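Local structure of uncharacterized protein (Vibrio parahaemolyticus, 1ZBP) at residues A[34-38]-A[49-54]; A[152-156]-A[167-173]. The protein is of unknown function but belongs to the ImpE family, some members of which are accessory proteins of bacterial type VI secretion, a role it may share. All blocks are in the same frame, centred on the assembly; numbering follows the deposited sequence.

Contact 1: residues A[34-38]-A[49-54]; sequences RSSFI and RADEQL
Arg34 reaches Gln53 with the end of an extended side chain: Arg34 NH2 comes to 3.8 Å from Gln53 OE1, too long to count as a hydrogen bond. The guanidinium and amide planes lie nearly parallel although the two chains cross at about a right angle. The strongest polar tie of Arg34 lies instead at Pro28, whose carbonyl O accepts from NE.

Phe37 comes next, its CG anti to the backbone N, which carries the ring out to Gln53 and Arg49, both of which approach its edge. Gln53 OE1 sits in the ring plane, 3.5 Å from Phe37 CD2, with the amide turned 70° against the ring. Gln53 bends at its second torsion (chi2 -68°), which turns the amide aside, past the Phe37 ring edge and over the Arg49 guanidinium; Gln53 NE2 stands 4.0 Å above that plane, over its centre. OE1 is buried without a hydrogen-bonding partner, so the ring-edge hydrogens may offer it some weak electrostatic compensation. Helix 13-25 touches the same phenylalanine through Leu17, Leu20 and Ile21. The short segments run antiparallel at 157°, axes 9.8 Å apart at closest, as expected for neighbouring helices 31-44 and 47-60 joined by a tight turn; such a helical hairpin is consistent with a TPR-like domain.

Ile38 ends the segment where the backbones come nearest, its CA 5.3 Å from Ala50 CA. Ile38 CG1 packs against Gln53 CB at 3.8 Å, while its CG2 meets Leu54 CD2 at 3.7 Å. Leu54 also touches Leu71 and Val75 of helix 65-84.

Contact 2: residues A[152-156]-A[167-173]; sequences LGGYI and LVPIASI
Gly154 O and Ile170 N form the shortest of three backbone hydrogen bonds that join the segments, 2.6 Å long and almost straight at 176°. The other two link Ile156 and Val168 reciprocally: Ile156 N gives to Val168 O at 2.8 Å, and Val168 N to Ile156 O at 3.0 Å. A water also donates to Gly154 O, at 2.7 Å, and accepts from Ala171 N at 3.0 Å, so this carbonyl holds two donors where the strand pairing ends.

That pattern defines one end of an antiparallel beta hairpin, strands 155-159 and 165-169, with Ile156 and Val168 as a hydrogen-bonded pair and Tyr155 and Pro169 as the adjoining non-hydrogen-bonded pair. A type II' turn, Leu152 to Tyr155, leads into the first strand, with Gly153 at positive phi; a 3-10 turn, 170-172, leads out of the second.

Apolar contacts occupy both faces. Tyr155 CE1 lies 3.6 Å from Pro169 CG, the ring set obliquely to the proline, and its hydroxyl makes a weak hydrogen bond to Lys92. On the face of Ile156 and Val168, the first torsion of Ile156 (chi1 54°) puts CG1 between the backbone N and carbonyl carbon; Ile156 CD1 then meets Ile173 CD1 tip to tip at 3.4 Å, while Ile156 CG2 packs on Ile170 CG1 at 3.8 Å.

In the fold
Contacts 1 and 2 are both largely buried but share no secondary-structure element and do not touch: their centres stand 31 Å apart, on opposite sides of the chain's centre. Contact 1 is the more peripheral, its centre about 19 Å from that point against 12 Å, and belongs to the N-terminal helices; contact 2 belongs to the beta-rich part, in the region that defines the ImpE family. The chemistry follows the elements joined. Helices satisfy their backbones internally, so residues 34-38 and 49-54 meet mainly through side chains, with no hydrogen bond across. Residues 152-156 and 167-173 are joined by three backbone hydrogen bonds as well as by apolar packing, and bury more surface, 465 against 332 Å².

Contact 1: residues A[34-38]-A[49-54]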
loop_
_atom_site.group_PDB
_atom_site.type_symbol
_atom_site.label_atom_id
_atom_site.label_comp_id
_atom_site.label_asym_id
_atom_site.label_seq_id
_atom_site.Cartn_x
_atom_site.Cartn_y
_atom_site.Cartn_z
ATOM N N ARG A 34 -21.907 -10.704 1.207
ATOM C CA ARG A 34 -21.559 -9.452 1.875
ATOM C C ARG A 34 -20.039 -9.340 2.020
ATOM O O ARG A 34 -19.461 -8.279 1.775
ATOM C CB ARG A 34 -22.246 -9.370 3.247
ATOM C CG ARG A 34 -23.736 -9.057 3.180
ATOM C CD ARG A 34 -24.378 -9.100 4.563
ATOM N NE ARG A 34 -25.804 -8.764 4.545
ATOM C CZ ARG A 34 -26.294 -7.526 4.502
ATOM N NH1 ARG A 34 -27.609 -7.325 4.486
ATOM N NH2 ARG A 34 -25.475 -6.486 4.487
ATOM N N SER A 35 -19.407 -10.449 2.396
ATOM C CA SER A 35 -17.957 -10.519 2.562
ATOM C C SER A 35 -17.230 -10.187 1.261
ATOM O O SER A 35 -16.301 -9.373 1.246
ATOM C CB SER A 35 -17.544 -11.917 3.029
ATOM O OG SER A 35 -16.134 -12.029 3.174
ATOM N N SER A 36 -17.645 -10.816 0.166
ATOM C CA SER A 36 -17.026 -10.558 -1.133
ATOM C C SER A 36 -17.259 -9.111 -1.564
ATOM O O SER A 36 -16.444 -8.525 -2.276
ATOM C CB SER A 36 -17.591 -11.512 -2.198
ATOM O OG SER A 36 -17.294 -12.869 -1.880
ATOM N N PHE A 37 -18.371 -8.536 -1.125
ATOM C CA PHE A 37 -18.705 -7.153 -1.475
ATOM C C PHE A 37 -17.810 -6.162 -0.697
ATOM O O PHE A 37 -17.551 -5.045 -1.159
ATOM C CB PHE A 37 -20.194 -6.902 -1.176
ATOM C CG PHE A 37 -20.623 -5.466 -1.330
ATOM C CD1 PHE A 37 -20.330 -4.755 -2.487
ATOM C CD2 PHE A 37 -21.308 -4.819 -0.300
ATOM C CE1 PHE A 37 -20.706 -3.418 -2.620
ATOM C CE2 PHE A 37 -21.687 -3.484 -0.425
ATOM C CZ PHE A 37 -21.382 -2.784 -1.587
ATOM N N ILE A 38 -17.330 -6.584 0.476
ATOM C CA ILE A 38 -16.460 -5.755 1.310
ATOM C C ILE A 38 -15.048 -5.708 0.716
ATOM O O ILE A 38 -14.396 -4.655 0.701
ATOM C CB ILE A 38 -16.372 -6.308 2.760
ATOM C CG1 ILE A 38 -17.734 -6.199 3.439
ATOM C CG2 ILE A 38 -15.332 -5.525 3.564
ATOM C CD1 ILE A 38 -17.868 -7.035 4.679
ATOM N N ARG A 49 -17.834 3.225 3.084
ATOM C CA ARG A 49 -18.839 2.205 2.783
ATOM C C ARG A 49 -18.386 0.831 3.293
ATOM O O ARG A 49 -19.142 0.128 3.969
ATOM C CB ARG A 49 -19.075 2.159 1.263
ATOM C CG ARG A 49 -20.164 1.201 0.767
ATOM C CD ARG A 49 -21.548 1.618 1.247
ATOM N NE ARG A 49 -22.615 0.882 0.565
ATOM C CZ ARG A 49 -23.903 0.954 0.894
ATOM N NH1 ARG A 49 -24.288 1.731 1.901
ATOM N NH2 ARG A 49 -24.806 0.255 0.215
ATOM N N ALA A 50 -17.153 0.450 2.962
ATOM C CA ALA A 50 -16.598 -0.835 3.387
ATOM C C ALA A 50 -16.729 -1.001 4.897
ATOM O O ALA A 50 -17.034 -2.082 5.394
ATOM C CB ALA A 50 -15.124 -0.937 2.979
ATOM N N ASP A 51 -16.495 0.082 5.623
ATOM C CA ASP A 51 -16.582 0.048 7.068
ATOM C C ASP A 51 -18.045 -0.163 7.462
ATOM O O ASP A 51 -18.345 -0.966 8.342
ATOM C CB ASP A 51 -16.019 1.348 7.643
ATOM C CG ASP A 51 -15.590 1.208 9.078
ATOM O OD1 ASP A 51 -14.953 0.183 9.420
ATOM O OD2 ASP A 51 -15.875 2.138 9.862
ATOM N N GLU A 52 -18.951 0.538 6.784
ATOM C CA GLU A 52 -20.385 0.410 7.043
ATOM C C GLU A 52 -20.808 -1.053 6.910
ATOM O O GLU A 52 -21.537 -1.574 7.749
ATOM C CB GLU A 52 -21.178 1.263 6.046
ATOM C CG GLU A 52 -22.649 1.447 6.389
ATOM C CD GLU A 52 -22.846 2.144 7.717
ATOM O OE1 GLU A 52 -22.266 3.241 7.901
ATOM O OE2 GLU A 52 -23.582 1.600 8.575
ATOM N N GLN A 53 -20.350 -1.715 5.853
ATOM C CA GLN A 53 -20.691 -3.117 5.635
ATOM C C GLN A 53 -20.038 -4.032 6.674
ATOM O O GLN A 53 -20.593 -5.065 7.042
ATOM C CB GLN A 53 -20.275 -3.543 4.226
ATOM C CG GLN A 53 -21.026 -2.809 3.117
ATOM C CD GLN A 53 -22.505 -3.168 3.062
ATOM O OE1 GLN A 53 -22.871 -4.311 2.783
ATOM N NE2 GLN A 53 -23.360 -2.192 3.337
ATOM N N LEU A 54 -18.854 -3.653 7.143
ATOM C CA LEU A 54 -18.153 -4.448 8.143
ATOM C C LEU A 54 -18.869 -4.358 9.493
ATOM O O LEU A 54 -18.847 -5.300 10.280
ATOM C CB LEU A 54 -16.698 -3.973 8.273
ATOM C CG LEU A 54 -15.760 -4.360 7.125
ATOM C CD1 LEU A 54 -14.519 -3.487 7.106
ATOM C CD2 LEU A 54 -15.410 -5.822 7.264
#

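Contact 2: residues A[152-156]-A[167-173]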
loop_
_atom_site.group_PDB
_atom_site.type_symbol
_atom_site.label_atom_id
_atom_site.label_comp_id
_atom_site.label_asym_id
_atom_site.label_seq_id
_atom_site.Cartn_x
_atom_site.Cartn_y
_atom_site.Cartn_z
ATOM N N LEU A 152 6.974 7.969 -2.472
ATOM C CA LEU A 152 7.456 6.911 -1.582
ATOM C C LEU A 152 8.981 6.864 -1.471
ATOM O O LEU A 152 9.514 6.639 -0.388
ATOM C CB LEU A 152 6.912 5.553 -2.050
ATOM C CG LEU A 152 5.635 5.025 -1.379
ATOM C CD1 LEU A 152 4.787 6.168 -0.833
ATOM C CD2 LEU A 152 4.871 4.168 -2.372
ATOM N N GLY A 153 9.671 7.071 -2.590
ATOM C CA GLY A 153 11.129 7.064 -2.607
ATOM C C GLY A 153 11.809 5.874 -1.955
ATOM O O GLY A 153 11.718 4.753 -2.445
ATOM N N GLY A 154 12.503 6.107 -0.848
ATOM C CA GLY A 154 13.168 5.003 -0.182
ATOM C C GLY A 154 12.325 4.448 0.947
ATOM O O GLY A 154 12.866 3.970 1.945
ATOM N N TYR A 155 11.004 4.511 0.806
ATOM C CA TYR A 155 10.100 4.025 1.855
ATOM C C TYR A 155 9.143 2.931 1.391
ATOM O O TYR A 155 8.798 2.856 0.220
ATOM C CB TYR A 155 9.236 5.174 2.393
ATOM C CG TYR A 155 9.967 6.170 3.250
ATOM C CD1 TYR A 155 9.908 6.093 4.639
ATOM C CD2 TYR A 155 10.733 7.193 2.676
ATOM C CE1 TYR A 155 10.585 7.002 5.432
ATOM C CE2 TYR A 155 11.415 8.105 3.468
ATOM C CZ TYR A 155 11.338 8.005 4.845
ATOM O OH TYR A 155 12.035 8.899 5.640
ATOM N N ILE A 156 8.738 2.066 2.313
ATOM C CA ILE A 156 7.748 1.057 1.988
ATOM C C ILE A 156 6.591 1.410 2.905
ATOM O O ILE A 156 6.763 2.151 3.895
ATOM C CB ILE A 156 8.190 -0.400 2.283
ATOM C CG1 ILE A 156 8.655 -0.532 3.732
ATOM C CG2 ILE A 156 9.232 -0.850 1.279
ATOM C CD1 ILE A 156 8.671 -1.965 4.216
ATOM N N LEU A 167 5.193 4.165 7.549
ATOM C CA LEU A 167 6.094 4.526 6.465
ATOM C C LEU A 167 7.461 4.143 7.003
ATOM O O LEU A 167 7.976 4.768 7.939
ATOM C CB LEU A 167 6.035 6.020 6.165
ATOM C CG LEU A 167 5.064 6.392 5.036
ATOM C CD1 LEU A 167 4.958 7.910 4.922
ATOM C CD2 LEU A 167 5.551 5.793 3.717
ATOM N N VAL A 168 8.039 3.101 6.417
ATOM C CA VAL A 168 9.306 2.589 6.889
ATOM C C VAL A 168 10.396 2.638 5.836
ATOM O O VAL A 168 10.235 2.133 4.721
ATOM C CB VAL A 168 9.130 1.141 7.385
ATOM C CG1 VAL A 168 10.457 0.560 7.792
ATOM C CG2 VAL A 168 8.146 1.132 8.556
ATOM N N PRO A 169 11.521 3.277 6.178
ATOM C CA PRO A 169 12.685 3.427 5.302
ATOM C C PRO A 169 13.134 2.057 4.817
ATOM O O PRO A 169 13.309 1.155 5.623
ATOM C CB PRO A 169 13.731 4.069 6.219
ATOM C CG PRO A 169 12.902 4.902 7.118
ATOM C CD PRO A 169 11.741 3.978 7.454
ATOM N N ILE A 170 13.289 1.899 3.506
ATOM C CA ILE A 170 13.735 0.632 2.950
ATOM C C ILE A 170 15.069 0.284 3.623
ATOM O O ILE A 170 15.344 -0.881 3.909
ATOM C CB ILE A 170 13.898 0.727 1.415
ATOM C CG1 ILE A 170 12.528 0.951 0.781
ATOM C CG2 ILE A 170 14.548 -0.542 0.871
ATOM C CD1 ILE A 170 12.584 1.184 -0.725
ATOM N N ALA A 171 15.867 1.313 3.907
ATOM C CA ALA A 171 17.172 1.157 4.565
ATOM C C ALA A 171 17.078 0.533 5.963
ATOM O O ALA A 171 18.057 -0.029 6.475
ATOM C CB ALA A 171 17.870 2.505 4.658
ATOM N N SER A 172 15.904 0.647 6.580
ATOM C CA SER A 172 15.669 0.090 7.913
ATOM C C SER A 172 15.254 -1.374 7.853
ATOM O O SER A 172 15.077 -2.004 8.884
ATOM C CB SER A 172 14.572 0.882 8.635
ATOM O OG SER A 172 15.060 2.119 9.133
ATOM N N ILE A 173 15.101 -1.918 6.650
ATOM C CA ILE A 173 14.683 -3.309 6.504
ATOM C C ILE A 173 15.844 -4.289 6.555
ATOM O O ILE A 173 16.861 -4.098 5.886
ATOM C CB ILE A 173 13.934 -3.548 5.160
ATOM C CG1 ILE A 173 12.630 -2.743 5.120
ATOM C CG2 ILE A 173 13.650 -5.023 4.990
ATOM C CD1 ILE A 173 12.002 -2.661 3.744
HETATM O O HOH W 1 15.493 3.939 2.554
#